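Local coordinates for protein lovastatin nonaketide synthase mokA (Monascus pilosus, PDB 6AD3) that builds the polyketide dihydromonacolin L, by iterative nine-step synthesis from malonyl-CoA, for monacolin K (lovastatin), and is represented here by its condensation domain, at residues I102-T107 against A452-V457; G108-K113 against D198-V203; V157-V162 against L190-W195. The protein carries 1 engineered substitution. All blocks are in the same frame, centred on the assembly; numbering follows the deposited sequence.

Contact 1 (I102-T107 against A452-V457); sequences IGMFMT and AKMTEV
Met104 to Thr107 pair antiparallel with Lys453 to Val457, the two strand axes running at 134°, and the register slips by one residue at a beta bulge opposite Phe105. Around it, Phe105 N donates to Glu456 O at 2.9 Å while Phe105 O accepts Thr455 N, also at 2.9 Å; two further backbone bonds join Thr107 to Lys453. Thr455 is the extra residue, and it turns its hydroxyl back over the pairing: one water lies 2.6 Å from Thr455 OG1 and donates to Thr107 OG1 at 2.7 Å, so two threonines hold a polar bridge where strand regularity is lost. Glu199 also bonds Thr107 OG1.

On one face three methionines and a valine gather. Met104 swings CG anti to its backbone N (chi1 -170°) and then bends twice, which carries its thioether back toward the partner strand: SD closes to 3.1 Å from Glu456 O, and the terminal CE reaches Val457 CB at 3.7 Å. Met454, extended beyond CG, crosses Met104 at about a right angle, with Met104 CG and Met454 CG 3.7 Å apart. Flexible, unbranched thioethers suit this surface, which lies against Phe220 of helix 213-227. On the reverse face Glu456 runs alongside Phe105, its carboxylate turned 33° from the ring; Arg165 completes the cluster by a salt bridge to Glu456 OE1 and a cation-pi contact with Phe105.

Strand 453-460 thus forms an edge of the five-stranded sheet, apparently the crossing from the C-terminal half of the domain known from related condensation domains. Oily packing on one face and an arginine shared between carboxylate and ring on the other imply that both faces fasten it, while the buried Glu456 N, without a partner, is a polar cost of the bulge.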
loop_
_atom_site.group_PDB
_atom_site.type_symbol
_atom_site.label_atom_id
_atom_site.label_comp_id
_atom_site.label_asym_id
_atom_site.label_seq_id
_atom_site.Cartn_x
_atom_site.Cartn_y
_atom_site.Cartn_z
ATOM N N ILE A 102 10.681 0.512 -5.227
ATOM C CA ILE A 102 9.957 0.184 -6.462
ATOM C C ILE A 102 10.925 0.332 -7.630
ATOM O O ILE A 102 11.461 1.431 -7.852
ATOM C CB ILE A 102 8.781 1.152 -6.704
ATOM C CG1 ILE A 102 7.893 1.223 -5.474
ATOM C CG2 ILE A 102 7.957 0.690 -7.917
ATOM C CD1 ILE A 102 7.300 -0.121 -5.026
ATOM N N GLY A 103 11.198 -0.787 -8.334
ATOM C CA GLY A 103 12.123 -0.775 -9.475
ATOM C C GLY A 103 11.385 -0.986 -10.799
ATOM O O GLY A 103 10.527 -1.839 -10.892
ATOM N N MET A 104 11.618 -0.123 -11.763
ATOM C CA MET A 104 11.037 -0.267 -13.061
ATOM C C MET A 104 12.130 -0.529 -14.100
ATOM O O MET A 104 12.941 0.359 -14.415
ATOM C CB MET A 104 10.231 0.957 -13.440
ATOM C CG MET A 104 9.404 0.734 -14.724
ATOM S SD MET A 104 8.179 -0.646 -14.718
ATOM C CE MET A 104 6.841 0.073 -13.765
ATOM N N PHE A 105 12.104 -1.728 -14.645
ATOM C CA PHE A 105 12.983 -2.090 -15.775
ATOM C C PHE A 105 12.480 -1.384 -17.013
ATOM O O PHE A 105 11.279 -1.409 -17.301
ATOM C CB PHE A 105 12.967 -3.602 -16.001
ATOM C CG PHE A 105 13.698 -4.367 -14.974
ATOM C CD1 PHE A 105 15.071 -4.384 -14.961
ATOM C CD2 PHE A 105 13.013 -5.063 -13.985
ATOM C CE1 PHE A 105 15.762 -5.143 -14.027
ATOM C CE2 PHE A 105 13.691 -5.724 -12.991
ATOM C CZ PHE A 105 15.062 -5.854 -13.066
ATOM N N MET A 106 13.382 -0.711 -17.730
ATOM C CA MET A 106 13.024 -0.062 -18.976
ATOM C C MET A 106 14.132 -0.155 -19.986
ATOM O O MET A 106 15.307 -0.215 -19.626
ATOM C CB MET A 106 12.588 1.415 -18.790
ATOM C CG MET A 106 13.447 2.299 -17.903
ATOM S SD MET A 106 12.525 3.752 -17.265
ATOM C CE MET A 106 11.521 3.011 -16.036
ATOM N N THR A 107 13.748 -0.127 -21.254
ATOM C CA THR A 107 14.676 -0.376 -22.336
ATOM C C THR A 107 14.582 0.765 -23.337
ATOM O O THR A 107 13.515 1.042 -23.840
ATOM C CB THR A 107 14.391 -1.700 -23.072
ATOM O OG1 THR A 107 14.474 -2.802 -22.160
ATOM C CG2 THR A 107 15.415 -1.912 -24.189
ATOM N N ALA A 452 12.784 5.302 -23.382
ATOM C CA ALA A 452 12.786 4.034 -22.708
ATOM C C ALA A 452 11.341 3.578 -22.498
ATOM O O ALA A 452 10.525 4.326 -21.992
ATOM C CB ALA A 452 13.510 4.147 -21.393
ATOM N N LYS A 453 11.097 2.300 -22.741
ATOM C CA LYS A 453 9.806 1.707 -22.469
ATOM C C LYS A 453 9.929 0.744 -21.304
ATOM O O LYS A 453 10.794 -0.121 -21.291
ATOM C CB LYS A 453 9.304 0.961 -23.702
ATOM C CG LYS A 453 9.011 1.871 -24.896
ATOM C CD LYS A 453 7.841 1.349 -25.723
ATOM C CE LYS A 453 6.753 2.397 -25.887
ATOM N NZ LYS A 453 6.721 2.929 -27.275
ATOM N N MET A 454 8.962 0.794 -20.409
ATOM C CA MET A 454 8.942 -0.108 -19.282
ATOM C C MET A 454 8.555 -1.488 -19.646
ATOM O O MET A 454 7.677 -1.704 -20.467
ATOM C CB MET A 454 7.990 0.382 -18.207
ATOM C CG MET A 454 8.065 1.818 -18.002
ATOM S SD MET A 454 6.625 2.310 -17.094
ATOM C CE MET A 454 7.214 3.851 -16.425
ATOM N N THR A 455 9.186 -2.448 -19.014
ATOM C CA THR A 455 8.911 -3.832 -19.325
ATOM C C THR A 455 8.395 -4.617 -18.109
ATOM O O THR A 455 7.815 -5.675 -18.256
ATOM C CB THR A 455 10.175 -4.510 -19.876
ATOM O OG1 THR A 455 11.212 -4.437 -18.897
ATOM C CG2 THR A 455 10.648 -3.826 -21.164
ATOM N N GLU A 456 8.758 -4.196 -16.901
ATOM C CA GLU A 456 8.647 -5.075 -15.720
ATOM C C GLU A 456 8.854 -4.243 -14.463
ATOM O O GLU A 456 9.723 -3.373 -14.442
ATOM C CB GLU A 456 9.707 -6.138 -15.740
ATOM C CG GLU A 456 9.542 -7.161 -14.658
ATOM C CD GLU A 456 10.704 -8.126 -14.572
ATOM O OE1 GLU A 456 11.466 -8.213 -15.542
ATOM O OE2 GLU A 456 10.772 -8.878 -13.576
ATOM N N VAL A 457 8.038 -4.481 -13.437
ATOM C CA VAL A 457 8.242 -3.800 -12.136
ATOM C C VAL A 457 8.636 -4.821 -11.061
ATOM O O VAL A 457 8.259 -6.000 -11.129
ATOM C CB VAL A 457 6.973 -3.032 -11.693
ATOM C CG1 VAL A 457 5.823 -4.001 -11.473
ATOM C CG2 VAL A 457 7.241 -2.221 -10.422
HETATM O O HOH W 1 13.400 -3.211 -19.731
#

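Contact 2 (G108-K113 against D198-V203); sequences GSIDAK and DEHLFV
Gly108 N meets Asp198 O in a nearly linear hydrogen bond of 2.8 Å, with an angle of 177° at the hydrogen and the donor in the carbonyl plane. Two residues on, Ile110 lies over the imidazole of His200. Its CD1 stands 3.9 Å from the ring centroid and only 6° off the normal, a CH-pi contact in which a slim, branched aliphatic chain covers a flat aromatic face. Ile110 CG1 is anti to the carbonyl carbon (chi1 -55°), which directs the end of the chain onto the ring.

A water in the ring plane ties the pieces together. It accepts from Ile110 N at 2.9 Å, donates to Asp198 OD1 at 2.8 Å, and sits 3.0 Å from His200 NE2. Thus a main-chain N-H, a carboxylate and an imidazole converge on one molecule.

Farther out, Asp192 OD1 bonds His200 ND1, so that with the water at NE2 the ring's rotation is set by both nitrogens. Asp198 adopts left-handed helical backbone angles, which aspartate tolerates well, in the tight turn joining strands 188-195 and 199-206. Gly108 has a backbone that would drive any CB into the preceding carbonyl oxygen, so the absent side chain fits this bend. The linker then enters helix 112-125, where Asp111 takes the N-cap position and its OD2 receives Arg114 N.

The loop after strand 100-107 is therefore pinned to the neighbouring hairpin at this surface by one direct bond, one water and one CH-pi contact. With a carboxylate held at ND1, the imidazole is probably polarised.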
loop_
_atom_site.group_PDB
_atom_site.type_symbol
_atom_site.label_atom_id
_atom_site.label_comp_id
_atom_site.label_asym_id
_atom_site.label_seq_id
_atom_site.Cartn_x
_atom_site.Cartn_y
_atom_site.Cartn_z
ATOM N N GLY A 108 15.686 1.454 -23.579
ATOM C CA GLY A 108 15.665 2.569 -24.482
ATOM C C GLY A 108 16.464 3.733 -23.978
ATOM O O GLY A 108 16.819 3.793 -22.795
ATOM N N SER A 109 16.735 4.694 -24.871
ATOM C CA SER A 109 17.647 5.771 -24.553
ATOM C C SER A 109 17.122 6.749 -23.473
ATOM O O SER A 109 16.065 7.362 -23.625
ATOM C CB SER A 109 18.029 6.531 -25.819
ATOM O OG SER A 109 19.015 7.493 -25.503
ATOM N N ILE A 110 17.916 6.927 -22.421
ATOM C CA ILE A 110 17.709 7.993 -21.459
ATOM C C ILE A 110 19.015 8.697 -21.207
ATOM O O ILE A 110 19.979 8.098 -20.742
ATOM C CB ILE A 110 17.226 7.460 -20.116
ATOM C CG1 ILE A 110 15.970 6.605 -20.308
ATOM C CG2 ILE A 110 16.967 8.607 -19.150
ATOM C CD1 ILE A 110 15.470 5.986 -19.024
ATOM N N ASP A 111 19.024 9.986 -21.470
ATOM C CA ASP A 111 20.203 10.803 -21.242
ATOM C C ASP A 111 20.372 11.059 -19.747
ATOM O O ASP A 111 19.490 11.648 -19.123
ATOM C CB ASP A 111 20.024 12.133 -21.985
ATOM C CG ASP A 111 21.227 13.016 -21.870
ATOM O OD1 ASP A 111 22.260 12.629 -22.398
ATOM O OD2 ASP A 111 21.231 13.920 -21.048
ATOM N N ALA A 112 21.550 10.746 -19.202
ATOM C CA ALA A 112 21.780 10.811 -17.751
ATOM C C ALA A 112 21.635 12.218 -17.214
ATOM O O ALA A 112 21.049 12.450 -16.138
ATOM C CB ALA A 112 23.177 10.286 -17.423
ATOM N N LYS A 113 22.259 13.169 -17.898
ATOM C CA LYS A 113 22.245 14.539 -17.425
ATOM C C LYS A 113 20.828 15.119 -17.432
ATOM O O LYS A 113 20.403 15.770 -16.464
ATOM C CB LYS A 113 23.195 15.402 -18.278
ATOM C CG LYS A 113 24.652 15.162 -17.936
ATOM C CD LYS A 113 25.599 15.808 -18.943
ATOM C CE LYS A 113 27.035 15.788 -18.431
ATOM N NZ LYS A 113 27.707 17.112 -18.571
ATOM N N ASP A 198 21.333 0.525 -23.761
ATOM C CA ASP A 198 20.196 1.321 -23.260
ATOM C C ASP A 198 19.270 0.463 -22.404
ATOM O O ASP A 198 18.076 0.684 -22.399
ATOM C CB ASP A 198 19.395 1.965 -24.405
ATOM C CG ASP A 198 20.205 2.978 -25.190
ATOM O OD1 ASP A 198 20.899 3.823 -24.603
ATOM O OD2 ASP A 198 20.177 2.891 -26.402
ATOM N N GLU A 199 19.837 -0.387 -21.550
ATOM C CA GLU A 199 19.024 -1.002 -20.517
ATOM C C GLU A 199 19.088 -0.208 -19.205
ATOM O O GLU A 199 20.151 0.357 -18.835
ATOM C CB GLU A 199 19.404 -2.464 -20.254
ATOM C CG GLU A 199 19.220 -3.394 -21.440
ATOM C CD GLU A 199 17.781 -3.716 -21.757
ATOM O OE1 GLU A 199 16.834 -3.199 -21.098
ATOM O OE2 GLU A 199 17.588 -4.457 -22.725
ATOM N N HIS A 200 17.964 -0.241 -18.469
ATOM C CA HIS A 200 17.831 0.473 -17.207
ATOM C C HIS A 200 17.055 -0.317 -16.194
ATOM O O HIS A 200 16.112 -1.015 -16.549
ATOM C CB HIS A 200 17.059 1.771 -17.434
ATOM C CG HIS A 200 17.746 2.704 -18.358
ATOM N ND1 HIS A 200 18.676 3.617 -17.931
ATOM C CD2 HIS A 200 17.686 2.824 -19.704
ATOM C CE1 HIS A 200 19.179 4.251 -18.974
ATOM N NE2 HIS A 200 18.616 3.763 -20.066
ATOM N N LEU A 201 17.338 -0.021 -14.925
ATOM C CA LEU A 201 16.421 -0.258 -13.805
ATOM C C LEU A 201 16.323 1.027 -12.972
ATOM O O LEU A 201 17.291 1.458 -12.359
ATOM C CB LEU A 201 16.904 -1.441 -12.958
ATOM C CG LEU A 201 16.108 -1.724 -11.684
ATOM C CD1 LEU A 201 14.692 -2.097 -12.045
ATOM C CD2 LEU A 201 16.789 -2.811 -10.873
ATOM N N PHE A 202 15.211 1.720 -13.124
ATOM C CA PHE A 202 15.002 2.997 -12.465
ATOM C C PHE A 202 14.250 2.746 -11.178
ATOM O O PHE A 202 13.188 2.128 -11.194
ATOM C CB PHE A 202 14.179 3.912 -13.358
ATOM C CG PHE A 202 13.792 5.202 -12.704
ATOM C CD1 PHE A 202 14.741 5.956 -12.065
ATOM C CD2 PHE A 202 12.489 5.623 -12.695
ATOM C CE1 PHE A 202 14.397 7.125 -11.412
ATOM C CE2 PHE A 202 12.134 6.812 -12.073
ATOM C CZ PHE A 202 13.077 7.499 -11.337
ATOM N N VAL A 203 14.864 3.103 -10.057
ATOM C CA VAL A 203 14.353 2.768 -8.757
ATOM C C VAL A 203 13.955 4.049 -8.023
ATOM O O VAL A 203 14.767 4.983 -7.868
ATOM C CB VAL A 203 15.404 1.985 -7.910
ATOM C CG1 VAL A 203 14.829 1.571 -6.535
ATOM C CG2 VAL A 203 15.907 0.757 -8.660
HETATM O O HOH W 2 20.173 5.043 -22.243
#

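Contact 3 (V157-V162 against L190-W195); sequences VQVIQV and LVDFFW
Phe194 throws its ring across the backbone of Ile160 and Gln161, CD1 coming to 3.2 Å from Ile160 O, in two parallel strands of a beta-alpha-beta unit: strand 157-161, helix 165-176, strand 188-195. Five backbone hydrogen bonds pair the strands in register, among them Ile160 N to Asp192 O at 2.8 Å and Val162 N to Phe194 O, and the strand directions differ by only 14°.

The Phe194 ring owes its place to a chi1 of 72°, which puts CG between the backbone N and the carbonyl carbon and sends the ring over the partner strand. Gln161 CB rides above one face, 4.0 Å from the centroid, as a CH-pi contact; the extended glutamine chain crosses the ring obliquely and carries its amide onward from this edge strand. Asp192 O lies in the ring plane at the edge. The side chains of Val159 and Phe194 cross at about a right angle, CG1 to Phe194 CE1 at 3.7 Å. On this same face, toward helix 112-125, Val157 and Leu190 pack on Leu119 and Leu123 respectively, and Asp192 touches Leu115.

The opposite face of the sheet, which also carries Gln158, is largely beta-branched residues and aromatics. Ile160 and Phe193 run side by side, while Val191 CG1, from the same strand as Phe193, covers that ring 3.5 Å above its centre, and Ile160 CD1 reaches across to Val191 CG1. Val162 straddles two rings: CG1 touches Phe193 CD1 and CG2 touches Trp195 CE3 at 3.7 Å. Its short branches let helix 165-176 come close, Ala168 packing on both Val162 and Trp195.

At the start of the pair a single water closes the edge, accepting from Gln158 NE2 at 2.7 Å and from Leu190 N at 3.1 Å.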
loop_
_atom_site.group_PDB
_atom_site.type_symbol
_atom_site.label_atom_id
_atom_site.label_comp_id
_atom_site.label_asym_id
_atom_site.label_seq_id
_atom_site.Cartn_x
_atom_site.Cartn_y
_atom_site.Cartn_z
ATOM N N VAL A 157 20.176 12.304 -6.376
ATOM C CA VAL A 157 19.875 11.494 -7.560
ATOM C C VAL A 157 21.148 10.816 -8.011
ATOM O O VAL A 157 22.195 11.473 -8.132
ATOM C CB VAL A 157 19.338 12.374 -8.691
ATOM C CG1 VAL A 157 19.031 11.549 -9.931
ATOM C CG2 VAL A 157 18.111 13.137 -8.213
ATOM N N GLN A 158 21.050 9.540 -8.383
ATOM C CA GLN A 158 22.215 8.812 -8.852
ATOM C C GLN A 158 21.948 8.126 -10.146
ATOM O O GLN A 158 20.866 7.541 -10.340
ATOM C CB GLN A 158 22.643 7.788 -7.838
ATOM C CG GLN A 158 23.089 8.417 -6.528
ATOM C CD GLN A 158 23.069 7.451 -5.408
ATOM O OE1 GLN A 158 24.101 6.868 -5.067
ATOM N NE2 GLN A 158 21.891 7.197 -4.871
ATOM N N VAL A 159 22.931 8.180 -11.042
ATOM C CA VAL A 159 22.842 7.441 -12.280
ATOM C C VAL A 159 24.044 6.539 -12.312
ATOM O O VAL A 159 25.197 7.043 -12.290
ATOM C CB VAL A 159 22.802 8.377 -13.526
ATOM C CG1 VAL A 159 22.659 7.567 -14.801
ATOM C CG2 VAL A 159 21.648 9.372 -13.409
ATOM N N ILE A 160 23.808 5.226 -12.197
ATOM C CA ILE A 160 24.883 4.279 -11.815
ATOM C C ILE A 160 25.104 3.196 -12.866
ATOM O O ILE A 160 24.208 2.440 -13.199
ATOM C CB ILE A 160 24.603 3.618 -10.447
ATOM C CG1 ILE A 160 24.522 4.671 -9.343
ATOM C CG2 ILE A 160 25.679 2.565 -10.105
ATOM C CD1 ILE A 160 24.185 4.079 -7.986
ATOM N N GLN A 161 26.307 3.152 -13.452
ATOM C CA GLN A 161 26.626 2.092 -14.375
ATOM C C GLN A 161 26.829 0.746 -13.649
ATOM O O GLN A 161 27.593 0.657 -12.660
ATOM C CB GLN A 161 27.908 2.429 -15.139
ATOM C CG GLN A 161 28.087 1.560 -16.352
ATOM C CD GLN A 161 29.396 1.844 -17.061
ATOM O OE1 GLN A 161 29.937 2.942 -16.972
ATOM N NE2 GLN A 161 29.883 0.877 -17.781
ATOM N N VAL A 162 26.166 -0.280 -14.128
ATOM C CA VAL A 162 26.400 -1.642 -13.625
ATOM C C VAL A 162 26.815 -2.548 -14.781
ATOM O O VAL A 162 26.682 -2.195 -15.943
ATOM C CB VAL A 162 25.172 -2.216 -12.880
ATOM C CG1 VAL A 162 24.899 -1.389 -11.651
ATOM C CG2 VAL A 162 23.952 -2.254 -13.792
ATOM N N LEU A 190 16.630 7.909 -5.547
ATOM C CA LEU A 190 16.230 7.960 -6.953
ATOM C C LEU A 190 17.417 7.563 -7.805
ATOM O O LEU A 190 18.394 8.298 -7.829
ATOM C CB LEU A 190 15.796 9.364 -7.338
ATOM C CG LEU A 190 14.620 9.944 -6.556
ATOM C CD1 LEU A 190 14.483 11.435 -6.762
ATOM C CD2 LEU A 190 13.329 9.242 -6.916
ATOM N N VAL A 191 17.381 6.337 -8.339
ATOM C CA VAL A 191 18.562 5.704 -8.929
ATOM C C VAL A 191 18.228 5.107 -10.277
ATOM O O VAL A 191 17.275 4.305 -10.402
ATOM C CB VAL A 191 19.142 4.618 -8.017
ATOM C CG1 VAL A 191 20.390 4.003 -8.672
ATOM C CG2 VAL A 191 19.434 5.180 -6.653
ATOM N N ASP A 192 19.030 5.466 -11.290
ATOM C CA ASP A 192 18.927 4.889 -12.631
ATOM C C ASP A 192 20.100 3.973 -12.825
ATOM O O ASP A 192 21.248 4.464 -12.969
ATOM C CB ASP A 192 18.958 6.017 -13.694
ATOM C CG ASP A 192 19.063 5.487 -15.140
ATOM O OD1 ASP A 192 18.823 4.283 -15.368
ATOM O OD2 ASP A 192 19.438 6.296 -16.034
ATOM N N PHE A 193 19.900 2.682 -12.558
ATOM C CA PHE A 193 20.974 1.674 -12.833
ATOM C C PHE A 193 20.962 1.376 -14.325
ATOM O O PHE A 193 19.917 1.091 -14.894
ATOM C CB PHE A 193 20.726 0.356 -12.082
ATOM C CG PHE A 193 20.829 0.456 -10.597
ATOM C CD1 PHE A 193 22.054 0.546 -9.973
ATOM C CD2 PHE A 193 19.681 0.368 -9.808
ATOM C CE1 PHE A 193 22.157 0.566 -8.586
ATOM C CE2 PHE A 193 19.760 0.418 -8.432
ATOM C CZ PHE A 193 20.974 0.502 -7.803
ATOM N N PHE A 194 22.134 1.408 -15.001
ATOM C CA PHE A 194 22.125 1.276 -16.453
ATOM C C PHE A 194 23.266 0.385 -16.928
ATOM O O PHE A 194 24.295 0.297 -16.275
ATOM C CB PHE A 194 22.185 2.650 -17.132
ATOM C CG PHE A 194 23.520 3.349 -17.031
ATOM C CD1 PHE A 194 23.842 4.102 -15.920
ATOM C CD2 PHE A 194 24.461 3.226 -18.049
ATOM C CE1 PHE A 194 24.958 4.883 -15.897
ATOM C CE2 PHE A 194 25.613 3.990 -18.014
ATOM C CZ PHE A 194 25.885 4.782 -16.914
ATOM N N TRP A 195 22.994 -0.357 -17.991
ATOM C CA TRP A 195 23.950 -1.341 -18.538
ATOM C C TRP A 195 23.606 -1.623 -19.973
ATOM O O TRP A 195 22.538 -1.241 -20.456
ATOM C CB TRP A 195 23.913 -2.625 -17.740
ATOM C CG TRP A 195 22.640 -3.402 -17.898
ATOM C CD1 TRP A 195 22.418 -4.460 -18.742
ATOM C CD2 TRP A 195 21.460 -3.285 -17.087
ATOM N NE1 TRP A 195 21.149 -4.952 -18.557
ATOM C CE2 TRP A 195 20.521 -4.211 -17.590
ATOM C CE3 TRP A 195 21.044 -2.371 -16.110
ATOM C CZ2 TRP A 195 19.218 -4.325 -17.069
ATOM C CZ3 TRP A 195 19.749 -2.453 -15.630
ATOM C CH2 TRP A 195 18.862 -3.456 -16.082
HETATM O O HOH W 3 19.492 8.397 -4.541
#

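In the fold
From the N terminus, strand 100-107 supplies the first partner of contact 1 and runs straight into the loop of contact 2 before helix 112-125. The chain then forms strand 157-161, passes through helix 165-176 and returns as strand 188-195, closing contact 3, the shortest loop. A tight turn brings it to strand 199-206, which closes contact 2 around contact 3; only after another 250 residues or so does strand 453-460 close contact 1 around both. None cross. All three reach one five-stranded sheet, ordered 157-161, 188-195, 199-206, 100-107, 453-460: contacts 3 and 1 attach its two edge strands to their neighbours, and contact 2 ties the loop leading into helix 112-125 to the start of strand 199-206.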